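Long-range contacts in uncharacterized protein conserved in bacteria (Streptococcus suis, PDB 4FZQ), which forms a G5 domain of the surface antigen HP0197, which mediates host cell attachment, and probably contributes to that attachment: residues Lys6-Glu11 / Tyr46-Val51; Lys17-Tyr22 / Gly68-Leu73; Lys30-Gln35 / Ile72-Ser77; Lys42-Gln47 / Leu61-Val66. The protein carries 1 engineered substitution. All blocks are in the same frame, centred on the assembly; numbering follows the deposited sequence.

Contact 1 (Lys6-Glu11 / Tyr46-Val51)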
loop_
_atom_site.group_PDB
_atom_site.type_symbol
_atom_site.label_atom_id
_atom_site.label_comp_id
_atom_site.label_asym_id
_atom_site.label_seq_id
_atom_site.Cartn_x
_atom_site.Cartn_y
_atom_site.Cartn_z
ATOM N N LYS A 6 -20.518 22.750 8.078
ATOM C CA LYS A 6 -19.271 22.808 8.828
ATOM C C LYS A 6 -18.168 22.348 7.883
ATOM O O LYS A 6 -18.390 21.502 7.019
ATOM C CB LYS A 6 -19.321 21.913 10.075
ATOM C CG LYS A 6 -19.534 20.433 9.801
ATOM C CD LYS A 6 -19.469 19.626 11.102
ATOM C CE LYS A 6 -19.819 18.144 10.894
ATOM N NZ LYS A 6 -18.897 17.445 9.949
ATOM N N GLU A 7 -16.988 22.930 8.033
ATOM C CA GLU A 7 -15.861 22.581 7.193
ATOM C C GLU A 7 -14.938 21.608 7.894
ATOM O O GLU A 7 -14.777 21.659 9.105
ATOM C CB GLU A 7 -15.099 23.837 6.799
ATOM C CG GLU A 7 -15.803 24.653 5.732
ATOM C CD GLU A 7 -14.973 25.833 5.265
ATOM O OE1 GLU A 7 -13.726 25.708 5.223
ATOM O OE2 GLU A 7 -15.562 26.883 4.928
ATOM N N ARG A 8 -14.349 20.704 7.122
ATOM C CA ARG A 8 -13.430 19.702 7.657
ATOM C C ARG A 8 -12.125 19.697 6.888
ATOM O O ARG A 8 -12.104 19.848 5.668
ATOM C CB ARG A 8 -14.024 18.292 7.562
ATOM C CG ARG A 8 -14.988 17.919 8.656
ATOM C CD ARG A 8 -15.344 16.447 8.593
ATOM N NE ARG A 8 -15.981 16.088 7.331
ATOM C CZ ARG A 8 -15.392 15.393 6.366
ATOM N NH1 ARG A 8 -14.142 14.975 6.515
ATOM N NH2 ARG A 8 -16.059 15.109 5.255
ATOM N N LYS A 9 -11.036 19.504 7.609
ATOM C CA LYS A 9 -9.731 19.439 6.986
ATOM C C LYS A 9 -9.224 18.012 7.193
ATOM O O LYS A 9 -9.224 17.504 8.311
ATOM C CB LYS A 9 -8.793 20.452 7.641
ATOM C CG LYS A 9 -7.405 20.514 7.026
ATOM C CD LYS A 9 -6.463 21.423 7.821
ATOM C CE LYS A 9 -6.864 22.893 7.728
ATOM N NZ LYS A 9 -8.244 23.161 8.255
ATOM N N VAL A 10 -8.827 17.355 6.111
ATOM C CA VAL A 10 -8.308 15.995 6.183
ATOM C C VAL A 10 -6.892 15.984 5.598
ATOM O O VAL A 10 -6.681 16.386 4.457
ATOM C CB VAL A 10 -9.206 15.015 5.394
ATOM C CG1 VAL A 10 -8.558 13.645 5.322
ATOM C CG2 VAL A 10 -10.576 14.921 6.059
ATOM N N GLU A 11 -5.926 15.534 6.391
ATOM C CA GLU A 11 -4.532 15.480 5.961
ATOM C C GLU A 11 -4.051 14.082 5.623
ATOM O O GLU A 11 -4.073 13.195 6.463
ATOM C CB GLU A 11 -3.615 16.045 7.044
ATOM C CG GLU A 11 -3.417 17.536 6.978
ATOM C CD GLU A 11 -2.260 18.024 7.841
ATOM O OE1 GLU A 11 -1.221 17.318 7.923
ATOM O OE2 GLU A 11 -2.379 19.133 8.415
ATOM N N TYR A 46 -13.107 20.033 3.229
ATOM C CA TYR A 46 -14.435 19.604 2.816
ATOM C C TYR A 46 -15.495 20.439 3.479
ATOM O O TYR A 46 -15.230 21.148 4.455
ATOM C CB TYR A 46 -14.700 18.151 3.217
ATOM C CG TYR A 46 -13.839 17.126 2.529
ATOM C CD1 TYR A 46 -12.617 16.733 3.073
ATOM C CD2 TYR A 46 -14.248 16.546 1.331
ATOM C CE1 TYR A 46 -11.821 15.778 2.432
ATOM C CE2 TYR A 46 -13.470 15.601 0.689
ATOM C CZ TYR A 46 -12.257 15.218 1.244
ATOM O OH TYR A 46 -11.486 14.271 0.614
ATOM N N GLN A 47 -16.708 20.352 2.940
ATOM C CA GLN A 47 -17.835 21.046 3.541
ATOM C C GLN A 47 -18.981 20.060 3.656
ATOM O O GLN A 47 -19.395 19.454 2.670
ATOM C CB GLN A 47 -18.288 22.238 2.726
ATOM C CG GLN A 47 -19.208 23.102 3.546
ATOM C CD GLN A 47 -19.730 24.294 2.799
ATOM O OE1 GLN A 47 -20.089 25.299 3.408
ATOM N NE2 GLN A 47 -19.792 24.193 1.477
ATOM N N ASP A 48 -19.484 19.892 4.872
ATOM C CA ASP A 48 -20.571 18.962 5.116
ATOM C C ASP A 48 -21.879 19.689 5.342
ATOM O O ASP A 48 -21.889 20.816 5.840
ATOM C CB ASP A 48 -20.268 18.122 6.354
ATOM C CG ASP A 48 -19.058 17.225 6.179
ATOM O OD1 ASP A 48 -18.408 16.916 7.198
ATOM O OD2 ASP A 48 -18.765 16.819 5.037
ATOM N N VAL A 49 -22.978 19.048 4.958
ATOM C CA VAL A 49 -24.293 19.622 5.195
ATOM C C VAL A 49 -24.871 18.768 6.311
ATOM O O VAL A 49 -24.867 17.540 6.224
ATOM C CB VAL A 49 -25.240 19.500 3.983
ATOM C CG1 VAL A 49 -26.534 20.254 4.272
ATOM C CG2 VAL A 49 -24.598 20.042 2.761
ATOM N N ILE A 50 -25.372 19.407 7.354
ATOM C CA ILE A 50 -25.935 18.660 8.465
ATOM C C ILE A 50 -27.437 18.877 8.608
ATOM O O ILE A 50 -27.906 20.013 8.726
ATOM C CB ILE A 50 -25.235 19.056 9.768
ATOM C CG1 ILE A 50 -23.726 18.909 9.579
ATOM C CG2 ILE A 50 -25.732 18.197 10.926
ATOM C CD1 ILE A 50 -22.874 19.583 10.654
ATOM N N VAL A 51 -28.176 17.769 8.588
ATOM C CA VAL A 51 -29.631 17.766 8.735
ATOM C C VAL A 51 -30.040 16.787 9.834
ATOM O O VAL A 51 -29.979 15.566 9.646
ATOM C CB VAL A 51 -30.344 17.327 7.447
ATOM C CG1 VAL A 51 -31.852 17.332 7.670
ATOM C CG2 VAL A 51 -29.958 18.236 6.297
#
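Lys6, Glu7 and Arg8 pair antiparallel with Asp48, Gln47 and Tyr46, the short strand axes approaching to 4.6 Å at an angle of 141°. Lys6/Asp48 and Arg8/Tyr46 are the hydrogen-bonded pairs, the latter closed by Tyr46 N to Arg8 O at 2.6 Å; Glu7/Gln47 is the non-hydrogen-bonded pair between them. The four side chains of the hydrogen-bonded pairs rise from one face, and there a single carboxylate oxygen receives two cations. Arg8 NE meets Asp48 OD1 on its syn side at 2.6 Å, nearly straight and within the guanidinium plane. Lys6 NZ takes the anti lone pair of Asp48 OD1 at 2.8 Å. The lysine arrives by a bend at its last torsion (chi4 61°), its otherwise extended chain crossing Ile50 at about a right angle, with Lys6 CE 3.4 Å from Ile50 CD1. Tyr46 CB lies over one guanidinium face near its rim, 3.9 Å from Arg8 NH2, while Val10 CG2 meets Tyr46 CE1 obliquely at 3.9 Å. Arg8 NH1 has a further salt bridge to Glu12 of the second subunit. With two positive groups on Asp48 OD1, the aspartate would be expected to stay ionised, and its carboxylate helps fix the rotation of a guanidinium that also reaches across the subunit interface.

Contact 2 (Lys17-Tyr22 / Gly68-Leu73)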
loop_
_atom_site.group_PDB
_atom_site.type_symbol
_atom_site.label_atom_id
_atom_site.label_comp_id
_atom_site.label_asym_id
_atom_site.label_seq_id
_atom_site.Cartn_x
_atom_site.Cartn_y
_atom_site.Cartn_z
ATOM N N LYS A 17 9.722 10.351 -0.116
ATOM C CA LYS A 17 10.510 10.119 -1.312
ATOM C C LYS A 17 11.923 9.816 -0.834
ATOM O O LYS A 17 12.429 10.486 0.070
ATOM C CB LYS A 17 10.516 11.352 -2.210
ATOM C CG LYS A 17 9.159 11.730 -2.783
ATOM C CD LYS A 17 9.303 12.946 -3.690
ATOM C CE LYS A 17 7.971 13.376 -4.274
ATOM N NZ LYS A 17 7.079 13.899 -3.210
ATOM N N GLU A 18 12.556 8.804 -1.423
ATOM C CA GLU A 18 13.903 8.448 -1.013
ATOM C C GLU A 18 14.901 8.600 -2.145
ATOM O O GLU A 18 14.798 7.937 -3.181
ATOM C CB GLU A 18 13.950 7.009 -0.500
ATOM C CG GLU A 18 15.217 6.678 0.289
ATOM C CD GLU A 18 15.284 5.221 0.740
ATOM O OE1 GLU A 18 15.583 4.347 -0.099
ATOM O OE2 GLU A 18 15.030 4.943 1.933
ATOM N N GLU A 19 15.879 9.468 -1.939
ATOM C CA GLU A 19 16.906 9.679 -2.937
ATOM C C GLU A 19 18.077 8.737 -2.680
ATOM O O GLU A 19 18.506 8.579 -1.540
ATOM C CB GLU A 19 17.407 11.122 -2.880
ATOM C CG GLU A 19 18.555 11.378 -3.811
ATOM C CD GLU A 19 19.065 12.798 -3.754
ATOM O OE1 GLU A 19 18.567 13.587 -2.916
ATOM O OE2 GLU A 19 19.971 13.120 -4.554
ATOM N N ILE A 20 18.566 8.077 -3.730
ATOM C CA ILE A 20 19.728 7.206 -3.596
ATOM C C ILE A 20 20.840 8.017 -4.244
ATOM O O ILE A 20 20.782 8.371 -5.422
ATOM C CB ILE A 20 19.578 5.844 -4.325
ATOM C CG1 ILE A 20 18.640 4.917 -3.554
ATOM C CG2 ILE A 20 20.928 5.139 -4.378
ATOM C CD1 ILE A 20 18.911 4.669 -2.085
ATOM N N ARG A 21 21.853 8.313 -3.450
ATOM C CA ARG A 21 22.964 9.129 -3.893
ATOM C C ARG A 21 24.258 8.315 -3.805
ATOM O O ARG A 21 24.439 7.535 -2.876
ATOM C CB ARG A 21 22.997 10.359 -2.985
ATOM C CG ARG A 21 23.869 11.491 -3.410
ATOM C CD ARG A 21 23.671 12.677 -2.466
ATOM N NE ARG A 21 22.351 13.286 -2.604
ATOM C CZ ARG A 21 21.998 14.433 -2.032
ATOM N NH1 ARG A 21 22.870 15.090 -1.281
ATOM N NH2 ARG A 21 20.783 14.932 -2.220
ATOM N N TYR A 22 25.144 8.471 -4.784
ATOM C CA TYR A 22 26.414 7.738 -4.785
ATOM C C TYR A 22 27.540 8.562 -4.179
ATOM O O TYR A 22 27.639 9.757 -4.424
ATOM C CB TYR A 22 26.823 7.336 -6.213
ATOM C CG TYR A 22 28.228 6.737 -6.322
ATOM C CD1 TYR A 22 28.610 5.645 -5.536
ATOM C CD2 TYR A 22 29.158 7.240 -7.234
ATOM C CE1 TYR A 22 29.876 5.067 -5.661
ATOM C CE2 TYR A 22 30.427 6.671 -7.368
ATOM C CZ TYR A 22 30.782 5.581 -6.581
ATOM O OH TYR A 22 32.025 4.986 -6.727
ATOM N N GLY A 68 7.361 17.222 0.569
ATOM C CA GLY A 68 7.991 16.998 1.855
ATOM C C GLY A 68 9.497 17.124 1.781
ATOM O O GLY A 68 10.042 17.808 0.914
ATOM N N GLN A 69 10.178 16.458 2.699
ATOM C CA GLN A 69 11.630 16.478 2.730
ATOM C C GLN A 69 12.107 15.080 2.360
ATOM O O GLN A 69 11.640 14.093 2.926
ATOM C CB GLN A 69 12.106 16.855 4.134
ATOM C CG GLN A 69 13.613 16.856 4.322
ATOM C CD GLN A 69 14.011 17.130 5.764
ATOM O OE1 GLN A 69 13.871 18.247 6.251
ATOM N NE2 GLN A 69 14.503 16.103 6.455
ATOM N N ASN A 70 13.023 14.998 1.402
ATOM C CA ASN A 70 13.548 13.708 0.968
ATOM C C ASN A 70 14.361 12.967 2.017
ATOM O O ASN A 70 15.041 13.564 2.852
ATOM C CB ASN A 70 14.458 13.851 -0.257
ATOM C CG ASN A 70 13.698 14.069 -1.546
ATOM O OD1 ASN A 70 12.470 13.963 -1.595
ATOM N ND2 ASN A 70 14.437 14.365 -2.616
ATOM N N ARG A 71 14.274 11.648 1.956
ATOM C CA ARG A 71 15.053 10.786 2.809
ATOM C C ARG A 71 16.232 10.556 1.859
ATOM O O ARG A 71 16.028 10.237 0.683
ATOM C CB ARG A 71 14.285 9.491 3.046
ATOM C CG ARG A 71 15.024 8.413 3.815
ATOM C CD ARG A 71 14.125 7.195 3.979
ATOM N NE ARG A 71 14.851 6.027 4.468
ATOM C CZ ARG A 71 15.354 5.918 5.693
ATOM N NH1 ARG A 71 15.203 6.912 6.561
ATOM N NH2 ARG A 71 16.016 4.821 6.044
ATOM N N ILE A 72 17.456 10.754 2.323
ATOM C CA ILE A 72 18.591 10.549 1.435
ATOM C C ILE A 72 19.432 9.351 1.848
ATOM O O ILE A 72 19.964 9.305 2.962
ATOM C CB ILE A 72 19.517 11.799 1.365
ATOM C CG1 ILE A 72 18.849 12.933 0.585
ATOM C CG2 ILE A 72 20.801 11.453 0.645
ATOM C CD1 ILE A 72 17.481 12.697 -0.066
ATOM N N LEU A 73 19.548 8.382 0.946
ATOM C CA LEU A 73 20.355 7.202 1.212
ATOM C C LEU A 73 21.641 7.349 0.401
ATOM O O LEU A 73 21.599 7.553 -0.813
ATOM C CB LEU A 73 19.620 5.927 0.797
ATOM C CG LEU A 73 20.295 4.648 1.314
ATOM C CD1 LEU A 73 20.051 4.553 2.815
ATOM C CD2 LEU A 73 19.753 3.411 0.615
HETATM O O HOH W 1 9.438 12.870 1.184
#
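Glu18, Glu19 and Ile20 pair in parallel with Arg71, Ile72 and Leu73, joining strands 18-22 and 71-75, which places the final strand of the chain in the middle of a mixed three-stranded sheet with 18-22 at one margin. The evidence is an unbroken run of backbone bonds in which Arg71 and Leu73 each use both N and O: Arg71 N to Lys17 O, Glu19 N to Arg71 O at 2.7 Å, Leu73 N to Glu19 O, and Arg21 N to Leu73 O at 2.8 Å. Just before the strands begin, a water accepts from Lys17 N at 2.8 Å and may bridge to Gln69 O. On the face of Glu18 and Arg71 these two side chains run side by side in the same direction. Both are extended, with Glu18 CG opposite its backbone N (chi1 -164°), which brings Glu18 OE2 to Arg71 NE at 2.8 Å through its anti lone pair, near the guanidinium plane. The other face carries Glu19, Arg21 and Ile72. Arg21 spreads one guanidinium face over Ile72, its NE lying 4.0 Å from Ile72 CG2, and its edge turns to the Glu19 carboxylate. Arg21 NH2 reaches Glu19 OE1 at 2.7 Å from above the carboxylate plane, 37° out of it, and Lys30 of the third subunit makes a second salt bridge to that oxygen. Asn70 ND2 bonds Tyr32 of the same neighbour. Such a long-range parallel pair, joining the second strand to the last across the intervening sequence, belongs to the elongated G5 fold, whose separate small sheets lie end to end.

Contact 3 (Lys30-Gln35 / Ile72-Ser77)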
loop_
_atom_site.group_PDB
_atom_site.type_symbol
_atom_site.label_atom_id
_atom_site.label_comp_id
_atom_site.label_asym_id
_atom_site.label_seq_id
_atom_site.Cartn_x
_atom_site.Cartn_y
_atom_site.Cartn_z
ATOM N N LYS A 30 28.849 -0.406 1.855
ATOM C CA LYS A 30 28.637 0.551 2.930
ATOM C C LYS A 30 27.660 1.633 2.477
ATOM O O LYS A 30 27.744 2.124 1.349
ATOM C CB LYS A 30 29.977 1.176 3.324
ATOM C CG LYS A 30 30.143 1.469 4.807
ATOM C CD LYS A 30 29.232 2.591 5.289
ATOM C CE LYS A 30 29.490 2.895 6.758
ATOM N NZ LYS A 30 29.376 1.661 7.593
ATOM N N SER A 31 26.728 1.993 3.354
ATOM C CA SER A 31 25.743 3.016 3.041
ATOM C C SER A 31 25.083 3.517 4.313
ATOM O O SER A 31 24.868 2.755 5.249
ATOM C CB SER A 31 24.669 2.461 2.111
ATOM O OG SER A 31 23.831 1.568 2.813
ATOM N N TYR A 32 24.762 4.803 4.335
ATOM C CA TYR A 32 24.119 5.428 5.484
ATOM C C TYR A 32 23.086 6.425 4.965
ATOM O O TYR A 32 23.101 6.780 3.785
ATOM C CB TYR A 32 25.161 6.170 6.324
ATOM C CG TYR A 32 25.903 7.229 5.541
ATOM C CD1 TYR A 32 26.827 6.876 4.562
ATOM C CD2 TYR A 32 25.636 8.580 5.733
ATOM C CE1 TYR A 32 27.466 7.846 3.787
ATOM C CE2 TYR A 32 26.265 9.558 4.962
ATOM C CZ TYR A 32 27.179 9.183 3.989
ATOM O OH TYR A 32 27.797 10.134 3.203
ATOM N N LEU A 33 22.180 6.880 5.822
ATOM C CA LEU A 33 21.211 7.854 5.357
ATOM C C LEU A 33 21.717 9.236 5.708
ATOM O O LEU A 33 22.195 9.466 6.812
ATOM C CB LEU A 33 19.820 7.598 5.953
ATOM C CG LEU A 33 19.525 7.602 7.451
ATOM C CD1 LEU A 33 19.792 8.967 8.059
ATOM C CD2 LEU A 33 18.055 7.225 7.644
ATOM N N LEU A 34 21.641 10.147 4.745
ATOM C CA LEU A 34 22.100 11.513 4.943
ATOM C C LEU A 34 21.075 12.280 5.764
ATOM O O LEU A 34 21.424 13.161 6.546
ATOM C CB LEU A 34 22.288 12.205 3.600
ATOM C CG LEU A 34 23.637 12.878 3.368
ATOM C CD1 LEU A 34 23.555 13.707 2.094
ATOM C CD2 LEU A 34 24.002 13.754 4.558
ATOM N N GLN A 35 19.803 11.960 5.554
ATOM C CA GLN A 35 18.726 12.591 6.295
ATOM C C GLN A 35 17.505 11.688 6.195
ATOM O O GLN A 35 17.304 11.003 5.190
ATOM C CB GLN A 35 18.442 14.005 5.765
ATOM C CG GLN A 35 17.558 14.091 4.547
ATOM C CD GLN A 35 17.383 15.524 4.046
ATOM O OE1 GLN A 35 16.598 15.779 3.133
ATOM N NE2 GLN A 35 18.121 16.461 4.636
ATOM N N ILE A 72 17.456 10.754 2.323
ATOM C CA ILE A 72 18.591 10.549 1.435
ATOM C C ILE A 72 19.432 9.351 1.848
ATOM O O ILE A 72 19.964 9.305 2.962
ATOM C CB ILE A 72 19.517 11.799 1.365
ATOM C CG1 ILE A 72 18.849 12.933 0.585
ATOM C CG2 ILE A 72 20.801 11.453 0.645
ATOM C CD1 ILE A 72 17.481 12.697 -0.066
ATOM N N LEU A 73 19.548 8.382 0.946
ATOM C CA LEU A 73 20.355 7.202 1.212
ATOM C C LEU A 73 21.641 7.349 0.401
ATOM O O LEU A 73 21.599 7.553 -0.813
ATOM C CB LEU A 73 19.620 5.927 0.797
ATOM C CG LEU A 73 20.295 4.648 1.314
ATOM C CD1 LEU A 73 20.051 4.553 2.815
ATOM C CD2 LEU A 73 19.753 3.411 0.615
ATOM N N VAL A 74 22.780 7.266 1.079
ATOM C CA VAL A 74 24.078 7.402 0.424
ATOM C C VAL A 74 24.789 6.050 0.419
ATOM O O VAL A 74 24.960 5.428 1.464
ATOM C CB VAL A 74 24.964 8.451 1.156
ATOM C CG1 VAL A 74 26.206 8.732 0.343
ATOM C CG2 VAL A 74 24.187 9.751 1.365
ATOM N N LYS A 75 25.192 5.590 -0.761
ATOM C CA LYS A 75 25.869 4.307 -0.873
ATOM C C LYS A 75 27.140 4.367 -1.718
ATOM O O LYS A 75 27.407 5.351 -2.428
ATOM C CB LYS A 75 24.912 3.263 -1.436
ATOM C CG LYS A 75 24.271 3.664 -2.740
ATOM C CD LYS A 75 23.293 2.602 -3.215
ATOM C CE LYS A 75 23.994 1.295 -3.519
ATOM N NZ LYS A 75 23.054 0.285 -4.073
ATOM N N GLY A 76 27.913 3.288 -1.640
ATOM C CA GLY A 76 29.169 3.220 -2.353
ATOM C C GLY A 76 29.115 2.564 -3.710
ATOM O O GLY A 76 30.097 1.970 -4.152
ATOM N N SER A 77 27.966 2.646 -4.370
ATOM C CA SER A 77 27.833 2.072 -5.706
ATOM C C SER A 77 26.878 2.947 -6.498
ATOM O O SER A 77 26.107 3.694 -5.913
ATOM C CB SER A 77 27.273 0.657 -5.638
ATOM O OG SER A 77 27.879 -0.099 -4.610
#
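One face of the Tyr32 ring rests on Val74, whose CB lies 4.0 Å from the ring centroid and 25° off the normal, a CH-pi contact displaced toward the rim. The ring and the valine lie alongside each other, pointing the same way, and Val74 CG1 follows the ring outward to within 3.6 Å of Tyr32 OH. This overlap depends on the tyrosine torsion: CG sits between the backbone N and the carbonyl carbon (chi1 58°), and with this torsion the ring lies flat beside Val74. Leu34 continues the apolar contact. Leu34 and Ile72 run side by side, pointing the same way, with Leu34 CB 3.4 Å from Ile72 CG2, while Leu34 CG crosses to Val74 CG2 at 3.8 Å. Beneath the ring the backbones are joined reciprocally, with Val74 N to Tyr32 O at 2.8 Å and Tyr32 N to Val74 O at 2.9 Å. A further bond, Leu34 N to Ile72 O, comes where the chain turns a corner; psi of Leu34 is -35°, unlike that of an extended strand. Asp23 and Leu26 also touch Tyr32. The arrangement is the antiparallel margin of a mixed three-stranded sheet, in which strand 31-35, interrupted near Leu34, flanks the central strand 71-75.

Contact 4 (Lys42-Gln47 / Leu61-Val66)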
loop_
_atom_site.group_PDB
_atom_site.type_symbol
_atom_site.label_atom_id
_atom_site.label_comp_id
_atom_site.label_asym_id
_atom_site.label_seq_id
_atom_site.Cartn_x
_atom_site.Cartn_y
_atom_site.Cartn_z
ATOM N N LYS A 42 -0.996 16.153 1.770
ATOM C CA LYS A 42 -2.117 16.422 0.874
ATOM C C LYS A 42 -3.278 16.794 1.782
ATOM O O LYS A 42 -3.857 15.940 2.447
ATOM C CB LYS A 42 -2.466 15.193 0.058
ATOM C CG LYS A 42 -3.687 15.333 -0.823
ATOM C CD LYS A 42 -3.910 14.022 -1.558
ATOM C CE LYS A 42 -5.288 13.936 -2.178
ATOM N NZ LYS A 42 -5.609 12.522 -2.569
ATOM N N VAL A 43 -3.594 18.083 1.830
ATOM C CA VAL A 43 -4.680 18.569 2.672
ATOM C C VAL A 43 -5.934 18.912 1.879
ATOM O O VAL A 43 -5.895 19.726 0.958
ATOM C CB VAL A 43 -4.269 19.821 3.445
ATOM C CG1 VAL A 43 -5.428 20.320 4.246
ATOM C CG2 VAL A 43 -3.093 19.513 4.345
ATOM N N SER A 44 -7.041 18.277 2.240
ATOM C CA SER A 44 -8.303 18.535 1.580
ATOM C C SER A 44 -9.240 19.219 2.561
ATOM O O SER A 44 -9.327 18.832 3.732
ATOM C CB SER A 44 -8.940 17.232 1.101
ATOM O OG SER A 44 -8.101 16.542 0.208
ATOM N N VAL A 45 -9.923 20.255 2.086
ATOM C CA VAL A 45 -10.893 20.955 2.914
ATOM C C VAL A 45 -12.252 20.558 2.360
ATOM O O VAL A 45 -12.508 20.707 1.162
ATOM C CB VAL A 45 -10.747 22.480 2.821
ATOM C CG1 VAL A 45 -11.891 23.153 3.584
ATOM C CG2 VAL A 45 -9.414 22.912 3.397
ATOM N N TYR A 46 -13.107 20.033 3.229
ATOM C CA TYR A 46 -14.435 19.604 2.816
ATOM C C TYR A 46 -15.495 20.439 3.479
ATOM O O TYR A 46 -15.230 21.148 4.455
ATOM C CB TYR A 46 -14.700 18.151 3.217
ATOM C CG TYR A 46 -13.839 17.126 2.529
ATOM C CD1 TYR A 46 -12.617 16.733 3.073
ATOM C CD2 TYR A 46 -14.248 16.546 1.331
ATOM C CE1 TYR A 46 -11.821 15.778 2.432
ATOM C CE2 TYR A 46 -13.470 15.601 0.689
ATOM C CZ TYR A 46 -12.257 15.218 1.244
ATOM O OH TYR A 46 -11.486 14.271 0.614
ATOM N N GLN A 47 -16.708 20.352 2.940
ATOM C CA GLN A 47 -17.835 21.046 3.541
ATOM C C GLN A 47 -18.981 20.060 3.656
ATOM O O GLN A 47 -19.395 19.454 2.670
ATOM C CB GLN A 47 -18.288 22.238 2.726
ATOM C CG GLN A 47 -19.208 23.102 3.546
ATOM C CD GLN A 47 -19.730 24.294 2.799
ATOM O OE1 GLN A 47 -20.089 25.299 3.408
ATOM N NE2 GLN A 47 -19.792 24.193 1.477
ATOM N N LEU A 61 -13.872 21.329 -1.099
ATOM C CA LEU A 61 -13.652 22.736 -1.361
ATOM C C LEU A 61 -12.293 23.032 -1.988
ATOM O O LEU A 61 -12.191 23.874 -2.884
ATOM C CB LEU A 61 -13.804 23.526 -0.064
ATOM C CG LEU A 61 -15.104 24.304 0.167
ATOM C CD1 LEU A 61 -16.297 23.572 -0.423
ATOM C CD2 LEU A 61 -15.261 24.538 1.663
ATOM N N SER A 62 -11.252 22.343 -1.518
ATOM C CA SER A 62 -9.909 22.543 -2.041
ATOM C C SER A 62 -8.986 21.395 -1.692
ATOM O O SER A 62 -9.226 20.645 -0.746
ATOM C CB SER A 62 -9.316 23.841 -1.505
ATOM O OG SER A 62 -9.270 23.832 -0.091
ATOM N N GLU A 63 -7.909 21.285 -2.456
ATOM C CA GLU A 63 -6.943 20.222 -2.273
ATOM C C GLU A 63 -5.549 20.822 -2.482
ATOM O O GLU A 63 -5.209 21.284 -3.577
ATOM C CB GLU A 63 -7.249 19.129 -3.293
ATOM C CG GLU A 63 -6.628 17.786 -3.049
ATOM C CD GLU A 63 -7.100 16.772 -4.074
ATOM O OE1 GLU A 63 -8.289 16.386 -4.028
ATOM O OE2 GLU A 63 -6.290 16.370 -4.940
ATOM N N THR A 64 -4.759 20.820 -1.413
ATOM C CA THR A 64 -3.414 21.372 -1.416
ATOM C C THR A 64 -2.355 20.293 -1.232
ATOM O O THR A 64 -2.404 19.528 -0.279
ATOM C CB THR A 64 -3.262 22.382 -0.279
ATOM O OG1 THR A 64 -4.225 23.429 -0.438
ATOM C CG2 THR A 64 -1.855 22.966 -0.257
ATOM N N VAL A 65 -1.393 20.238 -2.140
ATOM C CA VAL A 65 -0.328 19.253 -2.046
ATOM C C VAL A 65 0.988 19.958 -1.749
ATOM O O VAL A 65 1.427 20.798 -2.525
ATOM C CB VAL A 65 -0.193 18.454 -3.354
ATOM C CG1 VAL A 65 1.099 17.666 -3.352
ATOM C CG2 VAL A 65 -1.369 17.501 -3.498
ATOM N N VAL A 66 1.609 19.622 -0.620
ATOM C CA VAL A 66 2.871 20.225 -0.232
ATOM C C VAL A 66 4.003 19.198 -0.241
ATOM O O VAL A 66 3.925 18.175 0.437
ATOM C CB VAL A 66 2.783 20.799 1.170
ATOM C CG1 VAL A 66 4.038 21.619 1.471
ATOM C CG2 VAL A 66 1.529 21.639 1.312
HETATM O O HOH W 2 -6.743 22.389 0.277
HETATM O O HOH W 3 -8.523 15.309 -1.864
#
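Val43 and Val45 face Thr64 and Ser62 across a beta hairpin formed by strands 41-50 and 55-66, and Leu61 adds a classic beta bulge by sharing Val45 with Ser62. The backbone bonds give the evidence. Val43 and Thr64 exchange a pair, with Thr64 N to Val43 O at 2.8 Å; Val45 N reaches Ser62 O. At the bulge Val45 O accepts Leu61 N at 2.7 Å and only a weak bond from Ser62 N. Apolar contact clusters beside it: Leu61 CD2 crosses obliquely to Gln47 CB at 3.9 Å and stands 4.1 Å from Val45 CG1. Charges on the face of Lys42 and Glu63 are complementary but do not close a salt bridge, since Lys42 NZ stays 4.6 Å from Glu63 OE2. On the face of Val43 and Val45 the hydroxyls of Ser62 and Thr64 join a water-mediated network. Thr64 OG1 also bonds Thr64 of the fourth subunit, whose strand pairs antiparallel with 62-66 and carries the sheet across the interface. Ser62 OG, held between the backbone N and carbonyl carbon (chi1 59°), is 3.5 Å from Val45 CB. One water donates a hydrogen bond to Val43 O at 2.9 Å and is hydrogen-bonded to both Ser62 OG and Thr64 OG1.

How the contacts relate
The four contacts fall into two groups on opposite sides of the centre of an elongated chain. Contacts 1 and 4, centres 11 Å apart, share Tyr46 and Gln47 on the middle strand of the antiparallel sheet; Val10 N to Ser44 O, 2.8 Å, probably joins them by a hydrogen bond. Contacts 2 and 3, centres 9 Å apart, share Ile72 and Leu73 on the middle strand of the mixed sheet, with a probable bond from Lys75 N to Arg21 O. Between the groups nothing touches: the centres of contacts 1 and 3 are 43 Å apart. Segments 61-66 and 68-73 are separated by a single residue, contact 4 being nested within the loops closed by contacts 2 and 3.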